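Local coordinates for Sn-glycerol-3-phosphate ABC transporter substrate-binding protein UspB (Mycobacterium tuberculosis, PDB 4MFI) that binds glycerophosphocholine as the substrate-binding subunit of an ABC transporter and probably delivers it to the membrane-embedded part, at residues D133-D138 with L346-S351; N335-S340 with K350-D355. All coordinates share one frame; numbering follows the deposited sequence.

Contact 1. Residues D133-D138 with L346-S351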
ATOM      1  N   ASP A 133       8.871   8.223   6.949  1.00  8.34           N
ATOM      2  CA  ASP A 133       9.661   7.159   7.566  1.00  9.16           C
ATOM      3  C   ASP A 133       9.238   5.772   7.115  1.00  7.19           C
ATOM      4  O   ASP A 133      10.079   4.974   6.676  1.00  8.87           O
ATOM      5  CB  ASP A 133       9.607   7.233   9.098  1.00 10.37           C
ATOM      6  CG  ASP A 133      10.401   8.394   9.668  1.00 15.15           C
ATOM      7  OD1 ASP A 133      11.188   9.009   8.922  1.00 15.63           O
ATOM      8  OD2 ASP A 133      10.252   8.676  10.881  1.00 19.21           O
ATOM      9  N   SER A 134       7.941   5.481   7.207  1.00  7.21           N
ATOM     10  CA  SER A 134       7.462   4.144   6.872  1.00  8.08           C
ATOM     11  C   SER A 134       7.643   3.854   5.391  1.00  8.11           C
ATOM     12  O   SER A 134       7.941   2.722   5.016  1.00  8.63           O
ATOM     13  CB  SER A 134       5.994   3.950   7.275  1.00  9.60           C
ATOM     14  OG  SER A 134       5.154   4.790   6.504  1.00 10.96           O
ATOM     15  N   LEU A 135       7.473   4.874   4.551  1.00  6.76           N
ATOM     16  CA  LEU A 135       7.498   4.657   3.104  1.00  6.61           C
ATOM     17  C   LEU A 135       8.889   4.276   2.610  1.00  7.37           C
ATOM     18  O   LEU A 135       9.021   3.499   1.667  1.00  7.86           O
ATOM     19  CB  LEU A 135       6.963   5.873   2.344  1.00  6.89           C
ATOM     20  CG  LEU A 135       5.495   6.229   2.608  1.00  7.54           C
ATOM     21  CD1 LEU A 135       5.069   7.415   1.743  1.00  8.75           C
ATOM     22  CD2 LEU A 135       4.581   5.031   2.373  1.00  8.02           C
ATOM     23  N   LEU A 136       9.927   4.821   3.233  1.00  7.84           N
ATOM     24  CA  LEU A 136      11.286   4.409   2.901  1.00  7.39           C
ATOM     25  C   LEU A 136      11.649   3.085   3.584  1.00  7.84           C
ATOM     26  O   LEU A 136      12.314   2.229   2.982  1.00  8.00           O
ATOM     27  CB  LEU A 136      12.288   5.507   3.265  1.00  9.73           C
ATOM     28  CG  LEU A 136      13.736   5.200   2.874  1.00 10.15           C
ATOM     29  CD1 LEU A 136      13.857   4.973   1.373  1.00 12.01           C
ATOM     30  CD2 LEU A 136      14.643   6.328   3.315  1.00 12.95           C
ATOM     31  N   ALA A 137      11.203   2.915   4.830  1.00  6.72           N
ATOM     32  CA  ALA A 137      11.455   1.681   5.584  1.00  6.42           C
ATOM     33  C   ALA A 137      10.815   0.459   4.931  1.00  6.50           C
ATOM     34  O   ALA A 137      11.252  -0.671   5.158  1.00  7.66           O
ATOM     35  CB  ALA A 137      10.967   1.821   7.019  1.00  7.89           C
ATOM     36  N   ASP A 138       9.776   0.685   4.126  1.00  6.45           N
ATOM     37  CA  ASP A 138       9.112  -0.390   3.388  1.00  5.54           C
ATOM     38  C   ASP A 138      10.082  -1.193   2.524  1.00  5.73           C
ATOM     39  O   ASP A 138       9.819  -2.364   2.224  1.00  8.20           O
ATOM     40  CB  ASP A 138       8.036   0.178   2.458  1.00  6.69           C
ATOM     41  CG  ASP A 138       6.793   0.636   3.189  1.00  8.49           C
ATOM     42  OD1 ASP A 138       6.427   0.049   4.235  1.00 10.14           O
ATOM     43  OD2 ASP A 138       6.157   1.585   2.694  1.00  8.80           O
ATOM     44  N   LEU A 346       0.018   9.338  -2.502  1.00  7.24           N
ATOM     45  CA  LEU A 346       0.381  10.213  -1.394  1.00  7.77           C
ATOM     46  C   LEU A 346       1.795  10.769  -1.568  1.00  7.78           C
ATOM     47  O   LEU A 346       2.682  10.066  -2.048  1.00 10.45           O
ATOM     48  CB  LEU A 346       0.269   9.439  -0.077  1.00  9.42           C
ATOM     49  CG  LEU A 346      -1.111   8.819   0.165  1.00  8.99           C
ATOM     50  CD1 LEU A 346      -1.140   7.991   1.442  1.00 11.72           C
ATOM     51  CD2 LEU A 346      -2.180   9.902   0.195  1.00 12.50           C
ATOM     52  N   PRO A 347       2.018  12.036  -1.175  1.00  7.58           N
ATOM     53  CA  PRO A 347       3.379  12.583  -1.256  1.00  7.92           C
ATOM     54  C   PRO A 347       4.337  11.763  -0.395  1.00  7.20           C
ATOM     55  O   PRO A 347       3.998  11.430   0.746  1.00  9.08           O
ATOM     56  CB  PRO A 347       3.226  14.008  -0.695  1.00  9.84           C
ATOM     57  CG  PRO A 347       1.759  14.322  -0.817  1.00 10.86           C
ATOM     58  CD  PRO A 347       1.051  13.011  -0.650  1.00  9.05           C
ATOM     59  N   VAL A 348       5.515  11.438  -0.929  1.00  7.24           N
ATOM     60  CA  VAL A 348       6.420  10.532  -0.228  1.00  6.42           C
ATOM     61  C   VAL A 348       7.479  11.262   0.599  1.00  6.76           C
ATOM     62  O   VAL A 348       8.296  10.619   1.265  1.00  7.98           O
ATOM     63  CB  VAL A 348       7.095   9.534  -1.199  1.00  6.35           C
ATOM     64  CG1 VAL A 348       6.039   8.822  -2.048  1.00  6.79           C
ATOM     65  CG2 VAL A 348       8.117  10.237  -2.097  1.00  8.09           C
ATOM     66  N   ARG A 349       7.454  12.596   0.558  1.00  7.18           N
ATOM     67  CA  ARG A 349       8.412  13.420   1.288  1.00  8.57           C
ATOM     68  C   ARG A 349       7.720  14.184   2.396  1.00  9.16           C
ATOM     69  O   ARG A 349       6.650  14.767   2.173  1.00  9.10           O
ATOM     70  CB  ARG A 349       9.090  14.426   0.345  1.00  9.69           C
ATOM     71  CG  ARG A 349       9.932  13.788  -0.756  1.00  9.14           C
ATOM     72  CD  ARG A 349      11.216  13.184  -0.201  1.00 10.39           C
ATOM     73  NE  ARG A 349      12.125  14.246   0.201  1.00 13.41           N
ATOM     74  CZ  ARG A 349      13.192  14.625  -0.495  1.00 15.06           C
ATOM     75  NH1 ARG A 349      13.513  14.010  -1.631  1.00 16.82           N
ATOM     76  NH2 ARG A 349      13.939  15.620  -0.049  1.00 15.84           N
ATOM     77  N   LYS A 350       8.335  14.202   3.577  1.00  9.15           N
ATOM     78  CA  LYS A 350       7.786  14.935   4.715  1.00  9.63           C
ATOM     79  C   LYS A 350       7.594  16.410   4.383  1.00 11.44           C
ATOM     80  O   LYS A 350       6.551  16.994   4.682  1.00 13.17           O
ATOM     81  CB  LYS A 350       8.705  14.798   5.931  1.00 10.00           C
ATOM     82  CG  LYS A 350       8.903  13.365   6.397  1.00 12.05           C
ATOM     83  CD  LYS A 350       9.923  13.321   7.526  1.00 12.23           C
ATOM     84  CE  LYS A 350      10.179  11.897   7.986  1.00 14.33           C
ATOM     85  NZ  LYS A 350      11.362  11.831   8.886  1.00 16.82           N
ATOM     86  N   SER A 351       8.597  17.007   3.746  1.00 11.36           N
ATOM     87  CA  SER A 351       8.576  18.438   3.462  1.00 13.87           C
ATOM     88  C   SER A 351       7.683  18.823   2.288  1.00 15.14           C
ATOM     89  O   SER A 351       7.618  20.003   1.929  1.00 20.17           O
ATOM     90  CB  SER A 351       9.990  18.951   3.193  1.00 15.32           C
ATOM     91  OG  SER A 351      10.476  18.444   1.965  1.00 17.78           O
TER
HETATM   92  O   HOH W   1      11.192  10.888  12.085  1.00 41.87           O
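The carboxylate of Asp133 takes the ammonium group of Lys350 above its plane: NZ stands 37° out of it, 2.8 Å from OD1. This is a hydrogen-bonded salt bridge, and the CE methylene of Lys350 follows at 3.2 Å from the same OD1. The other oxygen, OD2, stays 3.9 Å from NZ and instead accepts a bond from a water, 2.7 Å away. That water also takes a weak hydrogen bond from Lys350 NZ, so it bridges the two side chains, weakly on the lysine side. The two charged residues lie at the surface, where solvent probably weakens their attraction. Lys350 spans the gap because its chain is fully extended beyond CG, with chi2 to chi4 all near 180°; its NZ also donates to the backbone carbonyl of Thr129. Farther in, the contact becomes apolar. Leu135 sends CD1 across to the backbone and side chain of Val348, 3.9 Å from CA and 4.2 Å from CB, the two side chains crossing at about a right angle. With chi2 at -177°, CD1 continues outward from the helix as the reaching methyl. Both residues are buried, so the contact passes from an exposed ion pair with a bridging water to buried apolar side chains. Helix 133-137 thus meets the loop between helices 333-343 and 356-364, two parts of the solute-binding fold 208 residues apart in sequence. Backbone hydrogen bonds join Val348 to Val132 and Lys350 to Asp130, tying that loop to the chain leading into the short helix. Leu135 also packs on Pro149 and Arg152 of strand 144-160, while Leu346 and Pro347 rest against helix 366-374.

Contact 2. Residues N335-S340 with K350-D355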
ATOM      1  N   ASN A 335       8.186  17.449  -6.712  1.00 10.53           N
ATOM      2  CA  ASN A 335       7.722  16.508  -7.717  1.00  9.83           C
ATOM      3  C   ASN A 335       6.792  15.439  -7.170  1.00  9.35           C
ATOM      4  O   ASN A 335       5.851  15.028  -7.851  1.00  9.65           O
ATOM      5  CB  ASN A 335       8.910  15.907  -8.461  1.00 10.42           C
ATOM      6  CG  ASN A 335       9.595  16.924  -9.337  1.00 10.92           C
ATOM      7  OD1 ASN A 335       8.964  17.877  -9.798  1.00 12.03           O
ATOM      8  ND2 ASN A 335      10.889  16.740  -9.569  1.00 12.05           N
ATOM      9  N   THR A 336       7.032  14.984  -5.943  1.00  9.54           N
ATOM     10  CA  THR A 336       6.094  14.042  -5.344  1.00  9.08           C
ATOM     11  C   THR A 336       4.762  14.735  -5.029  1.00 10.05           C
ATOM     12  O   THR A 336       3.700  14.128  -5.150  1.00 10.63           O
ATOM     13  CB  THR A 336       6.676  13.317  -4.099  1.00  7.63           C
ATOM     14  OG1 THR A 336       5.819  12.221  -3.750  1.00  7.82           O
ATOM     15  CG2 THR A 336       6.806  14.257  -2.904  1.00  9.46           C
ATOM     16  N   ALA A 337       4.817  16.010  -4.657  1.00 10.45           N
ATOM     17  CA  ALA A 337       3.595  16.785  -4.458  1.00 10.81           C
ATOM     18  C   ALA A 337       2.801  16.854  -5.757  1.00 11.15           C
ATOM     19  O   ALA A 337       1.593  16.603  -5.769  1.00 11.68           O
ATOM     20  CB  ALA A 337       3.918  18.184  -3.952  1.00 11.33           C
ATOM     21  N   TYR A 338       3.486  17.181  -6.850  1.00 10.87           N
ATOM     22  CA  TYR A 338       2.856  17.209  -8.168  1.00 11.66           C
ATOM     23  C   TYR A 338       2.247  15.859  -8.548  1.00 10.55           C
ATOM     24  O   TYR A 338       1.087  15.787  -8.977  1.00 12.05           O
ATOM     25  CB  TYR A 338       3.853  17.661  -9.240  1.00 12.07           C
ATOM     26  CG  TYR A 338       3.335  17.484 -10.647  1.00 14.93           C
ATOM     27  CD1 TYR A 338       2.418  18.377 -11.188  1.00 16.99           C
ATOM     28  CD2 TYR A 338       3.749  16.410 -11.427  1.00 15.52           C
ATOM     29  CE1 TYR A 338       1.935  18.205 -12.472  1.00 18.27           C
ATOM     30  CE2 TYR A 338       3.278  16.231 -12.707  1.00 18.41           C
ATOM     31  CZ  TYR A 338       2.370  17.127 -13.226  1.00 19.46           C
ATOM     32  OH  TYR A 338       1.898  16.941 -14.504  1.00 22.82           O
ATOM     33  N   PHE A 339       3.026  14.790  -8.387  1.00 10.63           N
ATOM     34  CA  PHE A 339       2.549  13.453  -8.716  1.00 10.61           C
ATOM     35  C   PHE A 339       1.291  13.116  -7.914  1.00  9.64           C
ATOM     36  O   PHE A 339       0.316  12.585  -8.461  1.00 10.31           O
ATOM     37  CB  PHE A 339       3.650  12.421  -8.455  1.00  9.56           C
ATOM     38  CG  PHE A 339       3.345  11.054  -9.003  1.00  9.64           C
ATOM     39  CD1 PHE A 339       3.433  10.802 -10.368  1.00 11.64           C
ATOM     40  CD2 PHE A 339       3.010  10.010  -8.153  1.00 11.09           C
ATOM     41  CE1 PHE A 339       3.168   9.538 -10.877  1.00 12.37           C
ATOM     42  CE2 PHE A 339       2.742   8.742  -8.655  1.00 11.74           C
ATOM     43  CZ  PHE A 339       2.821   8.511 -10.023  1.00 12.84           C
ATOM     44  N   SER A 340       1.316  13.444  -6.625  1.00 11.23           N
ATOM     45  CA  SER A 340       0.173  13.228  -5.738  1.00 11.53           C
ATOM     46  C   SER A 340      -1.071  13.979  -6.212  1.00 12.19           C
ATOM     47  O   SER A 340      -2.165  13.417  -6.262  1.00 13.00           O
ATOM     48  CB  SER A 340       0.527  13.657  -4.308  1.00 12.49           C
ATOM     49  OG  SER A 340      -0.600  13.558  -3.454  1.00 13.21           O
ATOM     50  N   LYS A 350       8.335  14.202   3.577  1.00  9.15           N
ATOM     51  CA  LYS A 350       7.786  14.935   4.715  1.00  9.63           C
ATOM     52  C   LYS A 350       7.594  16.410   4.383  1.00 11.44           C
ATOM     53  O   LYS A 350       6.551  16.994   4.682  1.00 13.17           O
ATOM     54  CB  LYS A 350       8.705  14.798   5.931  1.00 10.00           C
ATOM     55  CG  LYS A 350       8.903  13.365   6.397  1.00 12.05           C
ATOM     56  CD  LYS A 350       9.923  13.321   7.526  1.00 12.23           C
ATOM     57  CE  LYS A 350      10.179  11.897   7.986  1.00 14.33           C
ATOM     58  NZ  LYS A 350      11.362  11.831   8.886  1.00 16.82           N
ATOM     59  N   SER A 351       8.597  17.007   3.746  1.00 11.36           N
ATOM     60  CA  SER A 351       8.576  18.438   3.462  1.00 13.87           C
ATOM     61  C   SER A 351       7.683  18.823   2.288  1.00 15.14           C
ATOM     62  O   SER A 351       7.618  20.003   1.929  1.00 20.17           O
ATOM     63  CB  SER A 351       9.990  18.951   3.193  1.00 15.32           C
ATOM     64  OG  SER A 351      10.476  18.444   1.965  1.00 17.78           O
ATOM     65  N   ALA A 352       7.002  17.857   1.675  1.00 12.40           N
ATOM     66  CA  ALA A 352       6.078  18.212   0.603  1.00 15.74           C
ATOM     67  C   ALA A 352       4.904  19.038   1.142  1.00 21.71           C
ATOM     68  O   ALA A 352       4.263  19.770   0.387  1.00 23.75           O
ATOM     69  CB  ALA A 352       5.612  16.978  -0.175  1.00 16.49           C
ATOM     70  N   VAL A 353       4.652  18.950   2.453  1.00 23.34           N
ATOM     71  CA  VAL A 353       3.614  19.766   3.092  1.00 25.98           C
ATOM     72  C   VAL A 353       3.941  21.253   3.018  1.00 27.98           C
ATOM     73  O   VAL A 353       3.045  22.087   3.124  1.00 29.69           O
ATOM     74  CB  VAL A 353       3.359  19.373   4.582  1.00 24.82           C
ATOM     75  CG1 VAL A 353       3.130  17.884   4.709  1.00 26.28           C
ATOM     76  CG2 VAL A 353       4.516  19.799   5.476  1.00 23.83           C
ATOM     77  N   ASP A 354       5.220  21.582   2.835  1.00 27.40           N
ATOM     78  CA  ASP A 354       5.654  22.978   2.772  1.00 28.14           C
ATOM     79  C   ASP A 354       5.685  23.513   1.341  1.00 28.60           C
ATOM     80  O   ASP A 354       5.973  24.691   1.116  1.00 30.83           O
ATOM     81  CB  ASP A 354       7.034  23.149   3.422  1.00 31.64           C
ATOM     82  CG  ASP A 354       7.036  22.779   4.894  1.00 37.15           C
ATOM     83  OD1 ASP A 354       6.039  23.081   5.585  1.00 38.39           O
ATOM     84  OD2 ASP A 354       8.032  22.181   5.358  1.00 40.38           O
ATOM     85  N   ASP A 355       5.397  22.644   0.376  1.00 27.02           N
ATOM     86  CA  ASP A 355       5.286  23.058  -1.021  1.00 26.12           C
ATOM     87  C   ASP A 355       4.060  23.951  -1.191  1.00 25.60           C
ATOM     88  O   ASP A 355       2.987  23.648  -0.668  1.00 24.80           O
ATOM     89  CB  ASP A 355       5.199  21.828  -1.934  1.00 26.01           C
ATOM     90  CG  ASP A 355       4.993  22.193  -3.397  1.00 26.46           C
ATOM     91  OD1 ASP A 355       5.978  22.555  -4.075  1.00 28.29           O
ATOM     92  OD2 ASP A 355       3.843  22.104  -3.872  1.00 25.77           O
TER
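The contact belongs to the link between helices 333-343 and 356-364, where the 3-10 segment 350-354 folds back on the first helix. Ala337 and Ala352 face each other with CA atoms 5.8 Å apart and CB atoms at 4.3 Å, small side chains that let helix and turn approach closely. Beside them the methyl CG2 of Thr336 lies 4.0 Å from Ala352 CB. Thr336 is turned with OG1 anti to the backbone N (chi1 -168°), which leaves the methyl for the turn and the hydroxyl for a probable hydrogen bond with Val348 N. At the far end of the turn, Asp355 brings its carboxylate over Ala337, OD2 standing 3.9 Å from CB. The same oxygen is hydrogen-bonded to Ser357 OG and Glu358 N, which makes Asp355 the N-cap of helix 356-364. No hydrogen bond crosses between the two segments, so between them the contact is van der Waals, mainly methyl on methyl, while the polar groups at its margins are spent on the loop and on the start of the next helix.

In the fold
The centres of contacts 1 and 2 lie about 11 Å apart, and the contacts share Lys350 and Ser351, so one loop, 346-355, serves both. Its earlier part turns to helix 133-137, and its later part folds back on helix 333-343. The two contacts are joined directly by the probable hydrogen bond between Val348 N and Thr336 OG1, 2.9 Å long, and Arg349 CG packs 3.8 Å from Thr336 CG2. Pro347 joins in, its CD lying 3.3 Å from Ser340 OG. Thr336 therefore faces both halves of the loop. The centre of contact 1 is about 12 Å and that of contact 2 about 18 Å from the chain's centre, on the same side of it.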